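Local coordinates for Lmo0325 protein (Listeria monocytogenes EGD-e, PDB 4RYK) that is a putative Rgg-type transcriptional regulator that probably binds DNA through its N-terminal helix-turn-helix domain, at residues K147-Y152 against V164-N169; L120-Q125 against D143-I148; N221-V226 against G254-K259; E213-N218 against K294-K299. All blocks are in the same frame, centred on the assembly; numbering follows the deposited sequence.

Contact 1 of 4, residues K147-Y152 against V164-N169; sequences KIIHDY and VRIFSN
I149 and Y152, one helical turn apart, both reach I166 across the gap between helices 143-153 and 161-170. These successive helices run in roughly opposite directions as a helical hairpin, part of the all-helical, TPR-like C-terminal domain of an Rgg-type regulator. K147, at the start of the first segment, takes no part in the contact; its long chain curls back to D151, where K147 NZ forms a salt bridge of 3.0 Å to D151 OD2 on the syn side of the carboxylate. I149 follows on the inner face. CG2 of I149, anti to its backbone N, is the branch presented to I166, whose own CG2 it meets at 3.9 Å. Two beta-branched residues suit this place, since each offers a rigid methyl to a buried seam that F173 and F174 extend on the I149 side, while W83 of helix 82-91 and V115 of helix 113-132 pack on I166. H150 donates from ND1 to D151 OD1 at 2.8 Å. One D151 oxygen thus accepts from the K147 ammonium and the other from the H150 imidazole N-H, which probably favours the charged carboxylate. Y152 ends the segment with its CG anti to the backbone N (chi1 174°), carrying the ring toward I166. CD1 of I166 comes obliquely to the ring, 3.6 Å from Y152 CE2, while the phenol OH is bonded to E163. One residue before I166, the carbonyl oxygen of R165 takes two side-chain donors from opposite faces of its plane: S168 OG at 3.0 Å and N169 ND2 at 3.1 Å.

Contact 2 of 4, residues L120-Q125 against D143-I148; sequences LHTRIQ and DEYKKI
The rings of H121 and Y145 form an offset stack, almost parallel with planes 3° apart and centroids separated by 4.6 Å. Because the rings are displaced, the phenol oxygen of Y145 lies over the imidazole, 3.6 Å from H121 CD2, while the methylene of H121 covers the tyrosine ring. That second element is a CH-pi contact: H121 CB stands 3.7 Å from the Y145 centroid and close to the ring normal. With CG of H121 anti to its carbonyl carbon, the imidazole extends beyond CB toward the hydroxyl end of the tyrosine. The opposite face of the tyrosine carries CG of its own neighbour E144, which sandwiches the ring between two aliphatic groups.

An amide packs at the ring's edge. Q125 brings NE2 to 3.3 Å from Y145 CE2, near the ring plane, and its amide is turned 61° from that plane. The same side chain gives OE1 to S142 N, just ahead of helix 143-153; a glutamine is long enough to pack on the ring edge and still bond that backbone N-H.

Apolar packing completes the seam: T122 CG2 touches Y145 CB at 3.4 Å. The T122 hydroxyl bonds I119 O, which satisfies a buried polar group within its own helix and presents the methyl to the tyrosine.

These groups join helices 113-132 and 143-153, whose local axes approach to 9.7 Å and run mostly antiparallel, at 143°. Such pairing of successive helices is characteristic of the stacked, TPR-like domain of Rgg-type regulators.

Contact 3 of 4, residues N221-V226 against G254-K259; sequences NYANLV and GAIWMK
A223 and N224 receive I256 in a buried, largely apolar contact between helices 220-235 and 243-259, two successive helices that run in roughly opposite directions within the TPR-like C-terminal domain. I256 carries one side of the contact alone, and its two branches separate the work. The longer branch ends in I256 CD1, 3.9 Å from A223 CB and 4.0 Å from A223 C, so the methyl rests against both the small side chain and the backbone behind it. Alanine suits this place: its short methyl lets an isoleucine come down close to the helix surface. The shorter branch, CG2, stands anti to the backbone N of I256 and is directed at the amide of N224. I256 CG2 lies 3.5 Å from N224 OD1 and 3.7 Å from N224 ND2, coming obliquely at the oxygen-nitrogen end of the amide in van der Waals contact alone.

N224 starts off along the flank of its helix and bends at its end toward I256. Its ND2 is hydrogen-bonded to E260, so the amide ties its helix to the residue that follows helix 243-259, beside the I256 methyl. Around them, A223 also meets L214 and I256 meets I215, which brings helix 197-216 against the same seam. Elsewhere on the second helix, W257 forms a cation-pi contact with K265.

The chemistry implies a contact held by shape and by the hydrophobic effect, with a single amide as its polar member: the N-H of that amide is engaged by a carboxylate, which probably limits its rotation.

Contact 4 of 4, residues E213-N218 against K294-K299; sequences ELIIQN and KQFLEK
The ring of F296 is met obliquely by I215 CG2, which lies 3.8 Å from F296 CE2 and 4.2 Å from F296 CD2, the two side chains meeting at about a right angle. CG of F296 is anti to its backbone N (chi1 167°), which swings the ring from the flank of its helix toward I215. M258 and K259 of helix 243-259, together with I302 from the following loop, pack on the same phenylalanine, so a broad, flat apolar group suits a point where several parts of the chain converge. CG2 of I215, anti to its backbone N, is the methyl offered to the ring; the same side chain also touches Y252, I256 and A223.

The contact joins helix 197-216 to helix 283-300, two helices of the C-terminal bundle, and it falls where the first of them stops. That end is a Schellman motif: N218, with positive phi, is its C-prime residue, N218 N bonds back to I215 O, and K219 N bonds to L214 O. An asparagine tolerates this left-handed backbone well.

At the rim, K299 stretches out as an almost straight chain, bends at its last torsion (chi4 36°), and packs its CE tightly against I216 O, at 3.1 Å. The distance from K299 NZ to I216 O is longer, 4.0 Å. A lysine suits the partly negative C-terminal end of a helix, and the ammonium probably makes the neighbouring C-H groups of CE more positive. N218 OD1, in turn, has a weak hydrogen bond from K259 NZ.

In the fold
The four contacts form two neighbouring pairs. Contacts 1 and 2 have centres about 10 Å apart and share K147 and I148, so helix 143-153 packs on both the helix before it (113-132) and the helix after it (161-170). Contacts 3 and 4, with centres about 11 Å apart, touch directly: M258 CE meets F296 CE1 at 3.6 Å, while contact 4 closes a chain span that encloses contact 3. Between the pairs, contacts 1 and 3 lie about 26 Å apart by centres. The glycan seen with T30 to S34 sits in the helix-turn-helix region, and none of the contacts includes a residue of that site.

Contact 1 of 4, residues K147-Y152 against V164-N169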
# COMPACT_ATOMS: atom_id res chain seq x y z
N LYS A 147 7.56 -26.69 18.13
CA LYS A 147 6.36 -26.99 18.86
C LYS A 147 5.60 -25.72 19.28
O LYS A 147 4.37 -25.66 19.20
CB LYS A 147 6.69 -27.82 20.08
CG LYS A 147 5.48 -28.19 20.92
CD LYS A 147 5.88 -29.19 21.99
CE LYS A 147 4.98 -29.10 23.21
NZ LYS A 147 3.59 -29.43 22.82
N ILE A 148 6.32 -24.73 19.76
CA ILE A 148 5.67 -23.49 20.16
C ILE A 148 4.92 -22.85 18.98
O ILE A 148 3.82 -22.37 19.10
CB ILE A 148 6.68 -22.51 20.76
CG1 ILE A 148 6.99 -22.91 22.20
CG2 ILE A 148 6.15 -21.07 20.75
CD1 ILE A 148 8.24 -22.24 22.75
N ILE A 149 5.55 -22.86 17.83
CA ILE A 149 4.98 -22.23 16.65
C ILE A 149 3.78 -23.05 16.17
O ILE A 149 2.71 -22.53 15.93
CB ILE A 149 6.04 -22.12 15.54
CG1 ILE A 149 7.12 -21.15 15.98
CG2 ILE A 149 5.38 -21.69 14.22
CD1 ILE A 149 8.44 -21.36 15.24
N HIS A 150 3.97 -24.36 16.07
CA HIS A 150 2.88 -25.25 15.72
C HIS A 150 1.67 -25.05 16.62
O HIS A 150 0.53 -24.96 16.14
CB HIS A 150 3.30 -26.73 15.80
CG HIS A 150 2.15 -27.66 15.70
ND1 HIS A 150 1.40 -28.04 16.80
CD2 HIS A 150 1.54 -28.21 14.62
CE1 HIS A 150 0.40 -28.82 16.40
NE2 HIS A 150 0.48 -28.95 15.08
N ASP A 151 1.93 -25.02 17.92
CA ASP A 151 0.84 -25.00 18.89
C ASP A 151 0.13 -23.65 18.95
O ASP A 151 -1.02 -23.60 19.37
CB ASP A 151 1.33 -25.31 20.30
CG ASP A 151 1.73 -26.78 20.48
OD1 ASP A 151 1.48 -27.58 19.57
OD2 ASP A 151 2.30 -27.10 21.53
N TYR A 152 0.81 -22.58 18.61
CA TYR A 152 0.15 -21.28 18.49
C TYR A 152 -0.90 -21.29 17.36
O TYR A 152 -2.02 -20.85 17.53
CB TYR A 152 1.18 -20.18 18.19
CG TYR A 152 0.51 -18.84 17.91
CD1 TYR A 152 -0.05 -18.10 18.95
CD2 TYR A 152 0.39 -18.35 16.63
CE1 TYR A 152 -0.73 -16.91 18.73
CE2 TYR A 152 -0.24 -17.12 16.38
CZ TYR A 152 -0.79 -16.40 17.43
OH TYR A 152 -1.48 -15.19 17.22
N VAL A 164 -0.40 -15.17 9.10
CA VAL A 164 0.09 -15.31 7.72
C VAL A 164 1.61 -15.18 7.71
O VAL A 164 2.32 -15.97 7.10
CB VAL A 164 -0.53 -14.26 6.75
CG1 VAL A 164 0.03 -14.45 5.40
CG2 VAL A 164 -2.03 -14.43 6.65
N ARG A 165 2.13 -14.20 8.44
CA ARG A 165 3.59 -14.05 8.54
C ARG A 165 4.23 -15.19 9.31
O ARG A 165 5.28 -15.68 8.94
CB ARG A 165 3.90 -12.75 9.25
CG ARG A 165 3.57 -11.55 8.41
CD ARG A 165 3.44 -10.38 9.33
NE ARG A 165 3.42 -9.25 8.50
CZ ARG A 165 2.59 -8.24 8.53
NH1 ARG A 165 1.61 -8.06 9.48
NH2 ARG A 165 2.83 -7.35 7.58
N ILE A 166 3.60 -15.63 10.38
CA ILE A 166 4.15 -16.73 11.15
C ILE A 166 4.24 -17.98 10.27
O ILE A 166 5.29 -18.64 10.18
CB ILE A 166 3.34 -16.98 12.42
CG1 ILE A 166 3.60 -15.88 13.45
CG2 ILE A 166 3.71 -18.34 13.00
CD1 ILE A 166 2.56 -15.80 14.54
N PHE A 167 3.13 -18.28 9.58
CA PHE A 167 3.01 -19.45 8.74
C PHE A 167 4.09 -19.41 7.72
O PHE A 167 4.74 -20.44 7.45
CB PHE A 167 1.69 -19.45 7.99
CG PHE A 167 1.50 -20.61 7.12
CD1 PHE A 167 1.58 -21.89 7.64
CD2 PHE A 167 1.14 -20.45 5.81
CE1 PHE A 167 1.34 -23.00 6.84
CE2 PHE A 167 0.89 -21.54 5.01
CZ PHE A 167 1.01 -22.81 5.51
N SER A 168 4.31 -18.25 7.15
CA SER A 168 5.28 -18.23 6.10
C SER A 168 6.73 -18.51 6.61
O SER A 168 7.52 -19.01 5.83
CB SER A 168 5.18 -16.96 5.30
OG SER A 168 5.87 -16.00 6.01
N ASN A 169 7.07 -18.26 7.88
CA ASN A 169 8.38 -18.73 8.42
C ASN A 169 8.36 -20.17 8.91
O ASN A 169 9.36 -20.88 8.85
CB ASN A 169 8.82 -17.90 9.64
CG ASN A 169 9.27 -16.55 9.26
OD1 ASN A 169 10.47 -16.25 9.23
ND2 ASN A 169 8.33 -15.71 8.92

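Contact 2 of 4, residues L120-Q125 against D143-I148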
# COMPACT_ATOMS: atom_id res chain seq x y z
N LEU A 120 12.62 -16.14 16.18
CA LEU A 120 13.93 -15.60 16.25
C LEU A 120 14.96 -16.66 16.69
O LEU A 120 16.04 -16.75 16.12
CB LEU A 120 13.92 -14.45 17.25
CG LEU A 120 13.66 -13.04 16.76
CD1 LEU A 120 13.51 -12.13 17.97
CD2 LEU A 120 14.80 -12.52 15.91
N HIS A 121 14.65 -17.41 17.75
CA HIS A 121 15.56 -18.44 18.20
C HIS A 121 15.85 -19.40 17.08
O HIS A 121 17.01 -19.73 16.87
CB HIS A 121 14.96 -19.25 19.33
CG HIS A 121 15.22 -18.67 20.67
ND1 HIS A 121 14.23 -18.11 21.44
CD2 HIS A 121 16.36 -18.59 21.39
CE1 HIS A 121 14.74 -17.70 22.59
NE2 HIS A 121 16.03 -17.98 22.58
N THR A 122 14.83 -19.88 16.38
CA THR A 122 15.08 -20.86 15.34
C THR A 122 15.95 -20.27 14.26
O THR A 122 16.80 -20.98 13.69
CB THR A 122 13.83 -21.46 14.66
OG1 THR A 122 13.10 -20.44 13.96
CG2 THR A 122 12.93 -22.08 15.68
N ARG A 123 15.74 -19.00 13.96
CA ARG A 123 16.49 -18.35 12.89
C ARG A 123 17.93 -18.18 13.33
O ARG A 123 18.86 -18.36 12.54
CB ARG A 123 15.82 -17.01 12.53
CG ARG A 123 16.40 -16.23 11.37
CD ARG A 123 16.56 -17.04 10.10
NE ARG A 123 15.30 -17.27 9.44
CZ ARG A 123 14.97 -16.77 8.25
NH1 ARG A 123 15.81 -16.00 7.56
NH2 ARG A 123 13.79 -17.07 7.74
N ILE A 124 18.15 -17.88 14.59
CA ILE A 124 19.55 -17.79 15.08
C ILE A 124 20.25 -19.18 15.09
O ILE A 124 21.40 -19.28 14.68
CB ILE A 124 19.63 -17.13 16.47
CG1 ILE A 124 19.22 -15.65 16.38
CG2 ILE A 124 21.03 -17.28 17.08
CD1 ILE A 124 18.63 -15.11 17.67
N GLN A 125 19.58 -20.24 15.52
CA GLN A 125 20.19 -21.59 15.44
C GLN A 125 20.47 -21.98 13.97
O GLN A 125 21.56 -22.47 13.65
CB GLN A 125 19.33 -22.68 16.08
CG GLN A 125 18.92 -22.47 17.53
CD GLN A 125 17.76 -23.38 17.94
OE1 GLN A 125 16.89 -23.74 17.13
NE2 GLN A 125 17.74 -23.76 19.20
N ASP A 143 13.25 -28.89 18.66
CA ASP A 143 11.85 -29.25 18.61
C ASP A 143 11.03 -28.29 19.44
O ASP A 143 9.91 -28.05 19.06
CB ASP A 143 11.59 -30.69 19.09
CG ASP A 143 11.94 -31.73 18.04
OD1 ASP A 143 11.83 -31.39 16.83
OD2 ASP A 143 12.34 -32.87 18.40
N GLU A 144 11.57 -27.78 20.55
CA GLU A 144 10.80 -26.92 21.45
C GLU A 144 10.26 -25.68 20.73
O GLU A 144 9.13 -25.30 20.93
CB GLU A 144 11.61 -26.49 22.68
CG GLU A 144 12.73 -25.49 22.43
CD GLU A 144 13.80 -25.50 23.53
OE1 GLU A 144 13.49 -25.07 24.66
OE2 GLU A 144 14.95 -25.92 23.28
N TYR A 145 11.06 -25.08 19.87
CA TYR A 145 10.62 -23.87 19.21
C TYR A 145 9.65 -24.19 18.10
O TYR A 145 8.74 -23.45 17.88
CB TYR A 145 11.80 -23.04 18.71
CG TYR A 145 12.77 -22.69 19.81
CD1 TYR A 145 12.33 -22.01 20.94
CD2 TYR A 145 14.09 -23.05 19.74
CE1 TYR A 145 13.18 -21.69 21.96
CE2 TYR A 145 14.97 -22.73 20.76
CZ TYR A 145 14.49 -22.05 21.87
OH TYR A 145 15.34 -21.74 22.90
N LYS A 146 9.83 -25.30 17.42
CA LYS A 146 8.88 -25.68 16.37
C LYS A 146 7.53 -26.03 16.98
O LYS A 146 6.48 -25.72 16.44
CB LYS A 146 9.39 -26.88 15.60
CG LYS A 146 10.69 -26.63 14.84
CD LYS A 146 11.44 -27.94 14.63
CE LYS A 146 10.60 -29.01 13.92
NZ LYS A 146 11.01 -30.38 14.34
N LYS A 147 7.56 -26.69 18.13
CA LYS A 147 6.36 -26.99 18.86
C LYS A 147 5.60 -25.72 19.28
O LYS A 147 4.37 -25.66 19.20
CB LYS A 147 6.69 -27.82 20.08
CG LYS A 147 5.48 -28.19 20.92
CD LYS A 147 5.88 -29.19 21.99
CE LYS A 147 4.98 -29.10 23.21
NZ LYS A 147 3.59 -29.43 22.82
N ILE A 148 6.32 -24.73 19.76
CA ILE A 148 5.67 -23.49 20.16
C ILE A 148 4.92 -22.85 18.98
O ILE A 148 3.82 -22.37 19.10
CB ILE A 148 6.68 -22.51 20.76
CG1 ILE A 148 6.99 -22.91 22.20
CG2 ILE A 148 6.15 -21.07 20.75
CD1 ILE A 148 8.24 -22.24 22.75

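Contact 3 of 4, residues N221-V226 against G254-K259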
# COMPACT_ATOMS: atom_id res chain seq x y z
N ASN A 221 0.67 -30.64 -9.34
CA ASN A 221 -0.75 -30.36 -9.07
C ASN A 221 -0.90 -29.23 -8.07
O ASN A 221 -1.65 -28.30 -8.29
CB ASN A 221 -1.47 -31.58 -8.51
CG ASN A 221 -1.51 -32.72 -9.50
OD1 ASN A 221 -1.30 -32.52 -10.70
ND2 ASN A 221 -1.78 -33.93 -9.00
N TYR A 222 -0.19 -29.34 -6.96
CA TYR A 222 -0.26 -28.33 -5.92
C TYR A 222 0.34 -27.00 -6.39
O TYR A 222 -0.18 -25.95 -6.05
CB TYR A 222 0.46 -28.84 -4.68
CG TYR A 222 -0.26 -29.94 -3.91
CD1 TYR A 222 -1.55 -30.36 -4.24
CD2 TYR A 222 0.35 -30.53 -2.80
CE1 TYR A 222 -2.18 -31.36 -3.50
CE2 TYR A 222 -0.27 -31.51 -2.06
CZ TYR A 222 -1.54 -31.92 -2.41
OH TYR A 222 -2.16 -32.92 -1.66
N ALA A 223 1.43 -27.07 -7.14
CA ALA A 223 2.08 -25.87 -7.64
C ALA A 223 1.10 -25.12 -8.51
O ALA A 223 1.00 -23.92 -8.40
CB ALA A 223 3.33 -26.20 -8.42
N ASN A 224 0.37 -25.82 -9.35
CA ASN A 224 -0.67 -25.22 -10.16
C ASN A 224 -1.73 -24.59 -9.32
O ASN A 224 -2.18 -23.49 -9.61
CB ASN A 224 -1.30 -26.24 -11.13
CG ASN A 224 -0.52 -26.34 -12.43
OD1 ASN A 224 -0.33 -25.35 -13.11
ND2 ASN A 224 0.00 -27.52 -12.75
N LEU A 225 -2.11 -25.24 -8.24
CA LEU A 225 -3.15 -24.64 -7.39
C LEU A 225 -2.70 -23.34 -6.79
O LEU A 225 -3.42 -22.33 -6.81
CB LEU A 225 -3.59 -25.59 -6.28
CG LEU A 225 -4.33 -26.81 -6.84
CD1 LEU A 225 -4.59 -27.85 -5.77
CD2 LEU A 225 -5.61 -26.41 -7.57
N VAL A 226 -1.49 -23.35 -6.24
CA VAL A 226 -0.97 -22.17 -5.58
C VAL A 226 -0.68 -21.04 -6.58
O VAL A 226 -0.96 -19.88 -6.30
CB VAL A 226 0.27 -22.50 -4.74
CG1 VAL A 226 0.78 -21.25 -4.07
CG2 VAL A 226 -0.08 -23.52 -3.66
N GLY A 254 5.74 -20.16 -16.51
CA GLY A 254 6.75 -20.63 -17.44
C GLY A 254 7.39 -21.92 -16.98
O GLY A 254 7.47 -22.88 -17.72
N ALA A 255 7.81 -21.94 -15.73
CA ALA A 255 8.47 -23.11 -15.16
C ALA A 255 7.54 -24.32 -15.18
O ALA A 255 7.95 -25.42 -15.53
CB ALA A 255 8.91 -22.79 -13.73
N ILE A 256 6.29 -24.12 -14.77
CA ILE A 256 5.32 -25.19 -14.77
C ILE A 256 5.02 -25.72 -16.17
O ILE A 256 4.89 -26.93 -16.37
CB ILE A 256 4.05 -24.77 -14.06
CG1 ILE A 256 4.37 -24.54 -12.56
CG2 ILE A 256 2.98 -25.84 -14.24
CD1 ILE A 256 3.19 -24.10 -11.72
N TRP A 257 4.95 -24.83 -17.13
CA TRP A 257 4.84 -25.28 -18.51
C TRP A 257 5.99 -26.18 -18.90
O TRP A 257 5.78 -27.22 -19.56
CB TRP A 257 4.72 -24.11 -19.48
CG TRP A 257 3.34 -23.53 -19.53
CD1 TRP A 257 2.18 -24.16 -19.22
CD2 TRP A 257 2.98 -22.21 -19.94
NE1 TRP A 257 1.12 -23.31 -19.40
CE2 TRP A 257 1.59 -22.11 -19.86
CE3 TRP A 257 3.71 -21.10 -20.39
CZ2 TRP A 257 0.89 -20.94 -20.18
CZ3 TRP A 257 3.02 -19.94 -20.73
CH2 TRP A 257 1.62 -19.87 -20.62
N MSE A 258 7.21 -25.83 -18.50
CA MSE A 258 8.36 -26.68 -18.84
C MSE A 258 8.20 -28.05 -18.26
O MSE A 258 8.46 -29.04 -18.90
CB MSE A 258 9.67 -26.05 -18.39
CG MSE A 258 9.91 -24.77 -19.16
SE MSE A 258 11.73 -24.07 -18.96
CE MSE A 258 11.36 -22.87 -17.47
N LYS A 259 7.75 -28.12 -17.03
CA LYS A 259 7.48 -29.37 -16.38
C LYS A 259 6.30 -30.11 -16.97
O LYS A 259 6.23 -31.30 -16.83
CB LYS A 259 7.15 -29.12 -14.91
CG LYS A 259 8.33 -28.71 -14.07
CD LYS A 259 9.26 -29.88 -13.84
CE LYS A 259 8.68 -30.88 -12.86
NZ LYS A 259 8.95 -32.25 -13.35

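Contact 4 of 4, residues E213-N218 against K294-K299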
# COMPACT_ATOMS: atom_id res chain seq x y z
N GLU A 213 8.55 -23.48 -3.91
CA GLU A 213 8.95 -24.68 -3.14
C GLU A 213 8.27 -25.94 -3.66
O GLU A 213 8.85 -27.02 -3.65
CB GLU A 213 8.68 -24.49 -1.65
CG GLU A 213 9.51 -25.43 -0.77
CD GLU A 213 10.99 -25.14 -0.91
OE1 GLU A 213 11.43 -24.04 -0.50
OE2 GLU A 213 11.71 -25.99 -1.49
N LEU A 214 7.04 -25.80 -4.13
CA LEU A 214 6.32 -26.94 -4.65
C LEU A 214 6.90 -27.39 -5.97
O LEU A 214 6.98 -28.60 -6.24
CB LEU A 214 4.85 -26.65 -4.85
CG LEU A 214 4.16 -26.52 -3.50
CD1 LEU A 214 2.83 -25.82 -3.70
CD2 LEU A 214 4.04 -27.87 -2.80
N ILE A 215 7.30 -26.43 -6.78
CA ILE A 215 7.91 -26.80 -8.05
C ILE A 215 9.17 -27.62 -7.78
O ILE A 215 9.26 -28.77 -8.22
CB ILE A 215 8.22 -25.58 -8.94
CG1 ILE A 215 6.91 -24.98 -9.47
CG2 ILE A 215 9.11 -25.97 -10.11
CD1 ILE A 215 7.09 -23.62 -10.11
N ILE A 216 10.08 -27.06 -6.99
CA ILE A 216 11.31 -27.73 -6.58
C ILE A 216 11.09 -29.13 -6.06
O ILE A 216 11.89 -30.00 -6.32
CB ILE A 216 12.08 -26.90 -5.53
CG1 ILE A 216 12.82 -25.76 -6.24
CG2 ILE A 216 13.05 -27.76 -4.73
CD1 ILE A 216 13.25 -24.63 -5.34
N GLN A 217 10.01 -29.33 -5.32
CA GLN A 217 9.64 -30.67 -4.86
C GLN A 217 8.81 -31.46 -5.85
O GLN A 217 8.30 -32.50 -5.49
CB GLN A 217 8.82 -30.58 -3.62
CG GLN A 217 9.53 -29.97 -2.45
CD GLN A 217 8.60 -29.87 -1.28
OE1 GLN A 217 7.60 -30.59 -1.19
NE2 GLN A 217 8.89 -28.96 -0.39
N ASN A 218 8.59 -30.94 -7.05
CA ASN A 218 7.88 -31.69 -8.06
C ASN A 218 6.46 -32.08 -7.66
O ASN A 218 5.98 -33.15 -8.06
CB ASN A 218 8.67 -32.96 -8.38
CG ASN A 218 8.34 -33.50 -9.73
OD1 ASN A 218 8.15 -32.74 -10.66
ND2 ASN A 218 8.24 -34.81 -9.84
N LYS A 294 18.43 -21.37 -14.16
CA LYS A 294 19.49 -22.28 -14.53
C LYS A 294 19.50 -23.57 -13.73
O LYS A 294 19.74 -24.63 -14.27
CB LYS A 294 20.83 -21.62 -14.34
CG LYS A 294 21.14 -20.65 -15.45
CD LYS A 294 22.24 -19.73 -15.02
CE LYS A 294 22.49 -18.70 -16.10
NZ LYS A 294 23.88 -18.22 -15.94
N GLN A 295 19.26 -23.45 -12.43
CA GLN A 295 19.29 -24.61 -11.54
C GLN A 295 18.10 -25.48 -11.88
O GLN A 295 18.17 -26.70 -11.91
CB GLN A 295 19.25 -24.15 -10.07
CG GLN A 295 20.52 -23.41 -9.65
CD GLN A 295 21.72 -24.35 -9.49
OE1 GLN A 295 21.65 -25.33 -8.74
NE2 GLN A 295 22.84 -24.05 -10.17
N PHE A 296 16.99 -24.84 -12.19
CA PHE A 296 15.80 -25.58 -12.55
C PHE A 296 16.04 -26.38 -13.84
O PHE A 296 15.70 -27.57 -13.91
CB PHE A 296 14.65 -24.60 -12.70
CG PHE A 296 13.46 -25.17 -13.36
CD1 PHE A 296 13.32 -25.08 -14.73
CD2 PHE A 296 12.46 -25.78 -12.62
CE1 PHE A 296 12.20 -25.60 -15.34
CE2 PHE A 296 11.32 -26.27 -13.23
CZ PHE A 296 11.19 -26.19 -14.60
N LEU A 297 16.65 -25.76 -14.84
CA LEU A 297 16.91 -26.44 -16.10
C LEU A 297 17.81 -27.65 -15.86
O LEU A 297 17.60 -28.71 -16.42
CB LEU A 297 17.62 -25.52 -17.07
CG LEU A 297 16.83 -24.34 -17.63
CD1 LEU A 297 17.70 -23.53 -18.60
CD2 LEU A 297 15.54 -24.83 -18.29
N GLU A 298 18.80 -27.49 -15.00
CA GLU A 298 19.62 -28.59 -14.58
C GLU A 298 18.92 -29.69 -13.78
O GLU A 298 18.97 -30.85 -14.17
CB GLU A 298 20.77 -28.06 -13.76
CG GLU A 298 22.06 -28.05 -14.53
CD GLU A 298 23.20 -28.29 -13.60
OE1 GLU A 298 23.18 -27.61 -12.55
OE2 GLU A 298 24.05 -29.14 -13.89
N LYS A 299 18.30 -29.36 -12.66
CA LYS A 299 17.60 -30.36 -11.89
C LYS A 299 16.65 -31.08 -12.84
O LYS A 299 16.73 -32.28 -13.02
CB LYS A 299 16.80 -29.72 -10.76
CG LYS A 299 15.94 -30.70 -9.98
CD LYS A 299 15.34 -30.06 -8.74
CE LYS A 299 14.25 -30.90 -8.11
NZ LYS A 299 14.51 -32.37 -8.18